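Putative alpha-galactosidase/melibiase (Bacteroides fragilis, PDB 4OGZ) probably hydrolyses terminal, non-reducing alpha-D-galactose residues from alpha-D-galactosides, as an alpha-galactosidase of glycoside hydrolase family 27. Local coordinates at residues L429-K432 / S438-R441; L114-L119 / I167-D172; K50-D55 / G59-K64; N298-N303 / A416-I421. All blocks are in the same frame, centred on the assembly; numbering follows the deposited sequence.

Interaction 1 (L429-K432 / S438-R441)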
# COMPACT_ATOMS: atom_id res chain seq x y z
N LEU A 429 23.25 -10.89 -16.64
CA LEU A 429 22.55 -9.67 -16.98
C LEU A 429 23.34 -9.00 -18.06
O LEU A 429 24.55 -8.82 -17.92
CB LEU A 429 22.44 -8.79 -15.76
CG LEU A 429 21.29 -7.84 -15.60
CD1 LEU A 429 19.98 -8.55 -15.91
CD2 LEU A 429 21.29 -7.28 -14.18
N ASN A 430 22.68 -8.71 -19.18
CA ASN A 430 23.33 -8.10 -20.32
C ASN A 430 22.27 -7.30 -21.05
O ASN A 430 21.11 -7.30 -20.62
CB ASN A 430 24.02 -9.15 -21.22
CG ASN A 430 23.05 -10.19 -21.79
OD1 ASN A 430 22.07 -9.88 -22.46
ND2 ASN A 430 23.36 -11.45 -21.56
N VAL A 431 22.63 -6.64 -22.14
CA VAL A 431 21.68 -5.73 -22.77
C VAL A 431 20.59 -6.44 -23.55
O VAL A 431 19.68 -5.80 -24.04
CB VAL A 431 22.38 -4.68 -23.70
CG1 VAL A 431 23.36 -3.86 -22.88
CG2 VAL A 431 23.06 -5.32 -24.88
N LYS A 432 20.69 -7.76 -23.67
CA LYS A 432 19.61 -8.58 -24.27
C LYS A 432 18.78 -9.38 -23.25
O LYS A 432 17.96 -10.18 -23.62
CB LYS A 432 20.23 -9.47 -25.31
CG LYS A 432 20.65 -8.66 -26.52
CD LYS A 432 21.00 -9.53 -27.72
CE LYS A 432 21.53 -8.65 -28.82
NZ LYS A 432 21.83 -9.46 -30.01
N SER A 438 19.57 -0.70 -20.75
CA SER A 438 20.90 -0.12 -20.83
C SER A 438 21.60 -0.37 -19.52
O SER A 438 21.00 -0.19 -18.44
CB SER A 438 20.83 1.38 -21.03
OG SER A 438 22.15 1.92 -20.95
N LEU A 439 22.88 -0.71 -19.59
CA LEU A 439 23.65 -0.96 -18.38
C LEU A 439 24.84 -0.01 -18.24
O LEU A 439 25.83 -0.34 -17.62
CB LEU A 439 24.13 -2.42 -18.38
CG LEU A 439 23.00 -3.46 -18.38
CD1 LEU A 439 23.54 -4.87 -18.61
CD2 LEU A 439 22.18 -3.39 -17.08
N ASP A 440 24.76 1.18 -18.82
CA ASP A 440 25.88 2.11 -18.68
C ASP A 440 25.99 2.67 -17.25
O ASP A 440 27.08 2.91 -16.78
CB ASP A 440 25.77 3.23 -19.70
CG ASP A 440 25.86 2.70 -21.14
OD1 ASP A 440 26.52 1.67 -21.39
OD2 ASP A 440 25.24 3.33 -22.01
N ARG A 441 24.86 2.84 -16.58
CA ARG A 441 24.82 3.34 -15.25
C ARG A 441 23.84 2.50 -14.43
O ARG A 441 22.65 2.45 -14.73
CB ARG A 441 24.38 4.80 -15.26
CG ARG A 441 24.60 5.48 -13.93
CD ARG A 441 24.12 6.92 -13.97
NE ARG A 441 24.61 7.67 -12.81
CZ ARG A 441 24.04 7.69 -11.61
NH1 ARG A 441 22.93 7.00 -11.36
NH2 ARG A 441 24.59 8.41 -10.65
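N430, whose backbone is covered by the tip of L439, uses its side-chain OD1 to accept the amide of K432: N430 OD1 to K432 N is 2.8 Å, with the hydrogen bent to 140° and the donor in the carbonyl plane. The first torsion of N430 (chi1 60°) folds CG back over its own main chain, close to both N and carbonyl carbon, and brings OD1 round to the amide two residues on. This is an Asx turn, and it bends the chain just after strand 425-429. The other atom of the same amide, ND2, donates to E428, while the backbone N of N430 donates to T433 OG1. Both segments belong to the connection between strands 425-429 and 442-444 of the C-terminal beta sandwich, and it is L439 that bridges the gap from the second to the first. With CG opposite its carbonyl carbon (chi1 -61°), L439 sends CD1 across to 3.7 Å from N430 CA, and the same methyl lies 4.1 Å from L429 O. V431 adds a looser apolar touch at the exposed margin, its CG1 standing 4.4 Å from L439 CD1. Deeper in, L429 packs on F470, W458 and V460, and L439 also rests on C472, so the leucines line the inner side of the loop. S438 OG is bonded to the terminal carboxylate of K473, and D440 and R441 form a classic beta bulge opposite that residue.

Interaction 2 (L114-L119 / I167-D172)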
# COMPACT_ATOMS: atom_id res chain seq x y z
N LEU A 114 -8.14 -6.04 18.23
CA LEU A 114 -8.19 -4.62 17.94
C LEU A 114 -8.59 -3.80 19.13
O LEU A 114 -9.53 -4.17 19.83
CB LEU A 114 -9.29 -4.38 16.94
CG LEU A 114 -9.17 -4.69 15.48
CD1 LEU A 114 -10.58 -4.64 14.92
CD2 LEU A 114 -8.28 -3.66 14.85
N THR A 115 -7.96 -2.65 19.32
CA THR A 115 -8.44 -1.66 20.26
C THR A 115 -8.14 -0.28 19.74
O THR A 115 -7.36 -0.13 18.79
CB THR A 115 -7.78 -1.76 21.66
OG1 THR A 115 -6.38 -1.54 21.50
CG2 THR A 115 -8.02 -3.11 22.26
N GLU A 116 -8.85 0.70 20.29
CA GLU A 116 -8.64 2.11 19.99
C GLU A 116 -7.17 2.46 20.28
O GLU A 116 -6.51 3.12 19.50
CB GLU A 116 -9.62 3.00 20.79
CG GLU A 116 -9.14 4.45 20.94
CD GLU A 116 -9.87 5.37 21.91
OE1 GLU A 116 -10.98 5.85 21.61
OE2 GLU A 116 -9.27 5.72 22.96
N GLU A 117 -6.68 1.93 21.41
CA GLU A 117 -5.31 2.10 21.87
C GLU A 117 -4.29 1.64 20.84
O GLU A 117 -3.27 2.28 20.67
CB GLU A 117 -5.08 1.35 23.21
CG GLU A 117 -5.73 2.00 24.44
CD GLU A 117 -7.26 1.79 24.58
OE1 GLU A 117 -7.80 0.83 23.94
OE2 GLU A 117 -7.91 2.60 25.32
N LEU A 118 -4.55 0.51 20.22
CA LEU A 118 -3.64 -0.06 19.23
C LEU A 118 -3.54 0.90 18.04
O LEU A 118 -2.44 1.19 17.54
CB LEU A 118 -4.15 -1.42 18.73
CG LEU A 118 -3.38 -2.02 17.52
CD1 LEU A 118 -1.93 -2.38 17.87
CD2 LEU A 118 -4.09 -3.24 16.94
N LEU A 119 -4.69 1.37 17.59
CA LEU A 119 -4.76 2.24 16.42
C LEU A 119 -4.04 3.56 16.67
O LEU A 119 -3.20 3.93 15.86
CB LEU A 119 -6.20 2.47 15.97
CG LEU A 119 -6.86 1.43 15.05
CD1 LEU A 119 -6.51 1.64 13.59
CD2 LEU A 119 -6.51 -0.02 15.37
N ILE A 167 -15.58 4.97 16.13
CA ILE A 167 -14.65 4.95 15.03
C ILE A 167 -14.22 6.37 14.65
O ILE A 167 -13.04 6.62 14.40
CB ILE A 167 -15.27 4.21 13.82
CG1 ILE A 167 -15.48 2.75 14.18
CG2 ILE A 167 -14.42 4.34 12.57
CD1 ILE A 167 -14.22 2.00 14.52
N LYS A 168 -15.16 7.30 14.62
CA LYS A 168 -14.82 8.68 14.23
C LYS A 168 -13.70 9.27 15.10
O LYS A 168 -12.83 10.03 14.65
CB LYS A 168 -16.03 9.58 14.34
CG LYS A 168 -15.74 10.92 13.67
CD LYS A 168 -16.80 11.92 13.97
CE LYS A 168 -16.69 13.10 13.05
NZ LYS A 168 -15.35 13.71 13.11
N TYR A 169 -13.72 8.92 16.38
CA TYR A 169 -12.64 9.37 17.23
C TYR A 169 -11.26 8.99 16.69
O TYR A 169 -10.32 9.78 16.76
CB TYR A 169 -12.80 8.81 18.64
CG TYR A 169 -11.88 9.53 19.59
CD1 TYR A 169 -10.57 9.13 19.75
CD2 TYR A 169 -12.30 10.68 20.28
CE1 TYR A 169 -9.72 9.80 20.62
CE2 TYR A 169 -11.46 11.34 21.13
CZ TYR A 169 -10.16 10.91 21.27
OH TYR A 169 -9.35 11.60 22.15
N VAL A 170 -11.14 7.76 16.22
CA VAL A 170 -9.91 7.25 15.66
C VAL A 170 -9.60 7.95 14.33
O VAL A 170 -8.51 8.38 14.08
CB VAL A 170 -10.02 5.79 15.41
CG1 VAL A 170 -8.84 5.29 14.60
CG2 VAL A 170 -10.09 5.06 16.78
N ALA A 171 -10.61 8.04 13.51
CA ALA A 171 -10.45 8.78 12.27
C ALA A 171 -9.90 10.18 12.55
O ALA A 171 -8.98 10.63 11.88
CB ALA A 171 -11.76 8.84 11.55
N ASP A 172 -10.51 10.89 13.49
CA ASP A 172 -10.12 12.26 13.78
C ASP A 172 -8.65 12.31 14.18
O ASP A 172 -7.87 13.18 13.72
CB ASP A 172 -11.01 12.84 14.88
CG ASP A 172 -12.41 13.24 14.37
OD1 ASP A 172 -12.67 13.16 13.14
OD2 ASP A 172 -13.27 13.61 15.20
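E116 and L119 meet Y169 and V170 where two neighbouring helices, 116-128 and 166-176, lie side by side on the outside of the TIM barrel; the first follows strand 102-105 and the second follows the adjacent strand 138-140. The apolar part centres on V170, which divides its two methyls between two partners. CG1, opposite the backbone N (chi1 170°), approaches L119 CB at 4.1 Å, while V170 CG2 lies 4.3 Å from the aliphatic CG of E116. L119 continues inward onto I141, whereas I167 and A171 of the second helix pack on L181 of strand 180-186.

The extended side chain of E116 lays its carboxylate beside the Y169 ring in plain van der Waals contact. Its OE1 comes within 3.8 Å of Y169 CD1 in an oblique approach, the carboxylate and ring planes only 22° apart. The strongest polar partner of that carboxylate is R165, salt-bridged to OE2; R165 also makes a cation-pi contact with Y169, so one guanidinium serves both residues and probably favours a charged E116.

Helix-stabilising bonds flank the contact. T115 is the N-cap of the first helix, its OG1 accepting L118 N at 3.0 Å. On the second helix, facing outward, K168 and D172 form a salt bridge one turn apart, in which D172 OD1 receives K168 NZ at 2.7 Å through its syn lone pair.

Interaction 3 (K50-D55 / G59-K64)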
# COMPACT_ATOMS: atom_id res chain seq x y z
N LYS A 50 -7.31 26.61 -5.12
CA LYS A 50 -8.41 27.08 -4.27
C LYS A 50 -9.01 25.97 -3.38
O LYS A 50 -9.47 24.94 -3.86
CB LYS A 50 -9.52 27.70 -5.12
CG LYS A 50 -10.56 28.46 -4.30
CD LYS A 50 -11.73 29.00 -5.11
CE LYS A 50 -12.59 29.90 -4.22
NZ LYS A 50 -14.07 29.86 -4.47
N GLY A 51 -9.04 26.23 -2.09
CA GLY A 51 -9.68 25.40 -1.13
C GLY A 51 -8.72 24.59 -0.29
O GLY A 51 -9.15 23.93 0.64
N LEU A 52 -7.43 24.64 -0.62
CA LEU A 52 -6.41 23.93 0.16
C LEU A 52 -5.53 24.93 0.88
O LEU A 52 -5.31 26.05 0.40
CB LEU A 52 -5.54 23.00 -0.72
CG LEU A 52 -6.29 21.94 -1.51
CD1 LEU A 52 -5.32 21.06 -2.29
CD2 LEU A 52 -7.16 21.07 -0.60
N LYS A 53 -5.08 24.52 2.07
CA LYS A 53 -4.20 25.31 2.91
C LYS A 53 -3.14 24.36 3.46
O LYS A 53 -3.43 23.22 3.73
CB LYS A 53 -5.00 25.98 4.03
CG LYS A 53 -5.83 27.19 3.57
CD LYS A 53 -7.17 27.34 4.29
CE LYS A 53 -8.28 26.42 3.76
NZ LYS A 53 -8.58 25.28 4.68
N LEU A 54 -1.91 24.83 3.58
CA LEU A 54 -0.83 24.07 4.19
C LEU A 54 -0.58 24.58 5.60
O LEU A 54 -0.47 25.75 5.81
CB LEU A 54 0.44 24.23 3.37
CG LEU A 54 1.74 23.85 4.07
CD1 LEU A 54 1.84 22.33 4.20
CD2 LEU A 54 2.94 24.44 3.33
N ASP A 55 -0.48 23.68 6.57
CA ASP A 55 0.07 24.05 7.87
C ASP A 55 1.61 23.92 7.84
O ASP A 55 2.16 22.82 7.78
CB ASP A 55 -0.55 23.19 8.98
CG ASP A 55 -0.06 23.58 10.35
OD1 ASP A 55 0.99 24.25 10.44
OD2 ASP A 55 -0.73 23.22 11.34
N GLY A 59 3.21 20.27 8.04
CA GLY A 59 3.43 19.65 6.75
C GLY A 59 2.16 19.06 6.16
O GLY A 59 2.21 18.29 5.18
N ILE A 60 1.02 19.41 6.74
CA ILE A 60 -0.26 18.86 6.31
C ILE A 60 -1.00 19.85 5.42
O ILE A 60 -1.22 21.00 5.82
CB ILE A 60 -1.13 18.46 7.54
CG1 ILE A 60 -0.52 17.25 8.24
CG2 ILE A 60 -2.52 18.08 7.12
CD1 ILE A 60 -1.13 16.95 9.61
N ILE A 61 -1.37 19.38 4.23
CA ILE A 61 -2.24 20.09 3.31
C ILE A 61 -3.66 19.56 3.48
O ILE A 61 -3.89 18.34 3.57
CB ILE A 61 -1.81 19.89 1.86
CG1 ILE A 61 -0.41 20.44 1.66
CG2 ILE A 61 -2.75 20.60 0.88
CD1 ILE A 61 0.23 19.85 0.41
N LYS A 62 -4.61 20.48 3.61
CA LYS A 62 -5.96 20.16 4.03
C LYS A 62 -6.94 21.08 3.31
O LYS A 62 -6.65 22.25 3.10
CB LYS A 62 -6.03 20.30 5.55
CG LYS A 62 -7.40 20.30 6.16
CD LYS A 62 -7.35 20.45 7.68
CE LYS A 62 -8.69 20.07 8.40
NZ LYS A 62 -9.24 18.67 8.26
N GLY A 63 -8.09 20.54 2.95
CA GLY A 63 -9.22 21.32 2.55
C GLY A 63 -10.12 20.55 1.63
O GLY A 63 -10.42 19.39 1.86
N LYS A 64 -10.54 21.20 0.56
CA LYS A 64 -11.44 20.62 -0.39
C LYS A 64 -11.32 21.41 -1.69
O LYS A 64 -11.40 22.63 -1.64
CB LYS A 64 -12.86 20.73 0.12
CG LYS A 64 -13.90 20.57 -0.97
CD LYS A 64 -15.21 20.05 -0.42
CE LYS A 64 -15.84 21.00 0.58
NZ LYS A 64 -17.08 20.41 1.14
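L52 and L54 pack against I61 on the covered face of an antiparallel pair, while K53, K62 and D55 occupy the other, more open face. On the packed side L52 crosses I61 at a slant, its CB 4.0 Å from I61 CG2, and L54 CD1 comes to 3.9 Å from I61 CG1. With CG opposite its backbone N (chi1 163°), L54 also carries CD1 over the chain at G59 and I60. F29, I33, W43 and L88 close over these side chains from other strands.

On the open side, which D55 and I60 share, K53 curls over the strand until its NZ is 3.9 Å from K62 O, too long for a bond, and K62 extends outward. Backbone bonds hold the two strands together, among them the reciprocal pair K53 N to K62 O (2.9 Å) and K62 N to K53 O (3.0 Å). Past them, G51 and G63 let the chains come very close, and G51 O takes K64 N at 3.1 Å from well above its carbonyl plane. At the other end G59 N returns to D55 O at 2.8 Å, and D55 OD1 accepts a hydrogen bond from E57 N within the turn. Strands 52-55 and 60-64 thus form a tight beta hairpin at the edge of a sheet of the N-terminal Ig-like domain.

Interaction 4 (N298-N303 / A416-I421)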
# COMPACT_ATOMS: atom_id res chain seq x y z
N ASN A 298 4.06 -18.28 -4.28
CA ASN A 298 2.80 -18.65 -4.94
C ASN A 298 2.07 -17.42 -5.43
O ASN A 298 1.55 -17.40 -6.53
CB ASN A 298 1.93 -19.46 -3.98
CG ASN A 298 2.72 -20.54 -3.26
OD1 ASN A 298 3.18 -20.37 -2.12
ND2 ASN A 298 2.94 -21.64 -3.95
N ILE A 299 2.08 -16.37 -4.61
CA ILE A 299 1.43 -15.12 -4.96
C ILE A 299 2.13 -14.46 -6.17
O ILE A 299 1.46 -13.92 -7.06
CB ILE A 299 1.32 -14.19 -3.73
CG1 ILE A 299 0.32 -14.77 -2.73
CG2 ILE A 299 0.86 -12.80 -4.12
CD1 ILE A 299 0.23 -14.03 -1.41
N LEU A 300 3.46 -14.52 -6.23
CA LEU A 300 4.17 -14.02 -7.43
C LEU A 300 3.71 -14.68 -8.73
O LEU A 300 3.48 -14.00 -9.76
CB LEU A 300 5.70 -14.17 -7.27
CG LEU A 300 6.38 -13.40 -6.15
CD1 LEU A 300 7.89 -13.64 -6.30
CD2 LEU A 300 6.07 -11.92 -6.13
N GLU A 301 3.55 -16.00 -8.68
CA GLU A 301 3.07 -16.78 -9.83
C GLU A 301 1.73 -16.27 -10.29
O GLU A 301 1.53 -16.11 -11.46
CB GLU A 301 2.92 -18.28 -9.50
CG GLU A 301 4.16 -18.99 -9.01
CD GLU A 301 5.33 -19.00 -9.99
OE1 GLU A 301 5.13 -18.82 -11.23
OE2 GLU A 301 6.49 -19.19 -9.51
N ILE A 302 0.83 -15.96 -9.35
CA ILE A 302 -0.50 -15.46 -9.71
C ILE A 302 -0.44 -14.08 -10.30
O ILE A 302 -1.15 -13.76 -11.25
CB ILE A 302 -1.47 -15.46 -8.51
CG1 ILE A 302 -1.76 -16.93 -8.09
CG2 ILE A 302 -2.78 -14.76 -8.86
CD1 ILE A 302 -2.23 -17.11 -6.67
N ASN A 303 0.40 -13.24 -9.73
CA ASN A 303 0.37 -11.84 -10.08
C ASN A 303 1.17 -11.51 -11.34
O ASN A 303 0.85 -10.58 -12.02
CB ASN A 303 0.86 -11.00 -8.90
CG ASN A 303 0.31 -9.57 -8.95
OD1 ASN A 303 -0.76 -9.35 -9.48
ND2 ASN A 303 0.99 -8.64 -8.35
N ALA A 416 14.80 -6.53 -11.22
CA ALA A 416 14.93 -7.35 -10.06
C ALA A 416 15.28 -8.75 -10.50
O ALA A 416 14.59 -9.35 -11.32
CB ALA A 416 13.64 -7.31 -9.20
N CYS A 417 16.34 -9.28 -9.88
CA CYS A 417 16.77 -10.63 -10.07
C CYS A 417 16.47 -11.37 -8.79
O CYS A 417 17.05 -11.05 -7.73
CB CYS A 417 18.27 -10.66 -10.33
SG CYS A 417 18.77 -9.78 -11.84
N LEU A 418 15.62 -12.38 -8.87
CA LEU A 418 15.18 -13.13 -7.66
C LEU A 418 15.57 -14.57 -7.73
O LEU A 418 15.38 -15.21 -8.78
CB LEU A 418 13.67 -13.05 -7.58
CG LEU A 418 12.90 -13.79 -6.49
CD1 LEU A 418 13.21 -13.17 -5.14
CD2 LEU A 418 11.42 -13.73 -6.78
N ASN A 419 16.08 -15.09 -6.61
CA ASN A 419 16.41 -16.50 -6.47
C ASN A 419 15.25 -17.16 -5.80
O ASN A 419 14.89 -16.83 -4.66
CB ASN A 419 17.67 -16.67 -5.64
CG ASN A 419 18.07 -18.12 -5.45
OD1 ASN A 419 17.30 -19.04 -5.73
ND2 ASN A 419 19.29 -18.33 -4.95
N ARG A 420 14.64 -18.10 -6.49
CA ARG A 420 13.46 -18.74 -5.96
C ARG A 420 13.81 -20.01 -5.21
O ARG A 420 12.95 -20.55 -4.53
CB ARG A 420 12.46 -19.07 -7.08
CG ARG A 420 11.45 -17.95 -7.33
CD ARG A 420 10.39 -18.36 -8.35
NE ARG A 420 10.97 -18.27 -9.68
CZ ARG A 420 11.30 -19.29 -10.46
NH1 ARG A 420 11.11 -20.54 -10.11
NH2 ARG A 420 11.83 -19.02 -11.63
N ILE A 421 15.05 -20.49 -5.32
CA ILE A 421 15.41 -21.81 -4.73
C ILE A 421 16.26 -21.66 -3.46
O ILE A 421 16.61 -20.56 -3.06
CB ILE A 421 16.12 -22.74 -5.74
CG1 ILE A 421 17.47 -22.18 -6.19
CG2 ILE A 421 15.23 -23.00 -6.94
CD1 ILE A 421 18.36 -23.19 -6.89
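The interface between the TIM barrel and the C-terminal beta sandwich includes this contact, in which L300 and E301 of helix 296-303 face L418 and R420 at the end of strand 413-419. The two leucines reach toward each other tip to tip, L300 CD1 meeting L418 CD2 at 3.6 Å. L418 places CG opposite its backbone N (chi1 177°), which throws the side chain out from the strand toward the helix. Both are buried: L300 also packs on L350 and W351 of helix 341-353, and L418 on S346 of that helix and on C467 of the neighbouring strand, so helix 341-353 flanks the leucine pair.

Beside them the charged residues stand near each other without bonding. E301 and R420 cross at about a right angle, with carboxylate and guanidinium planes 82° apart; OE2 of E301 touches R420 CD at 4.2 Å and is 4.6 Å from R420 NE, well out of the guanidinium plane. The attraction is therefore one of charge alone. Each group is claimed elsewhere: E301 OE1 by salt bridges to R397 and R394, and R420 by D402 through NE and by the carbonyls of A398 and D399 through NH2 and NH1. These bonds fix the guanidinium's orientation. Where the strand ends, N419 OD1 accepts I421 N at 2.7 Å, an Asx turn that leads the chain on past R420. A barrel helix thus docks on a sandwich strand by an apolar pair bordered by a network of arginines and acids, at the junction of the putative catalytic barrel and the C-terminal sandwich found in family 27 glycosidases.

The four contacts sample all three domains in the chain. Interaction 3 lies in the N-terminal Ig-like domain and interaction 2 on the barrel surface nearby, their centres 24 Å apart and their nearest atoms about 8 Å apart. Interaction 4 spans the far side of the barrel and the C-terminal sandwich, its centre 36 Å from that of interaction 2, across the centre of the chain. Interaction 1 sits further out in the same sandwich; it and interaction 4 meet directly, L429 CD2 packing 4.3 Å from C417 SG, so the strand presents C417 to L429 while its neighbour L418 faces the barrel. Interactions 1 and 2 are the most widely separated, with centres 49 Å apart.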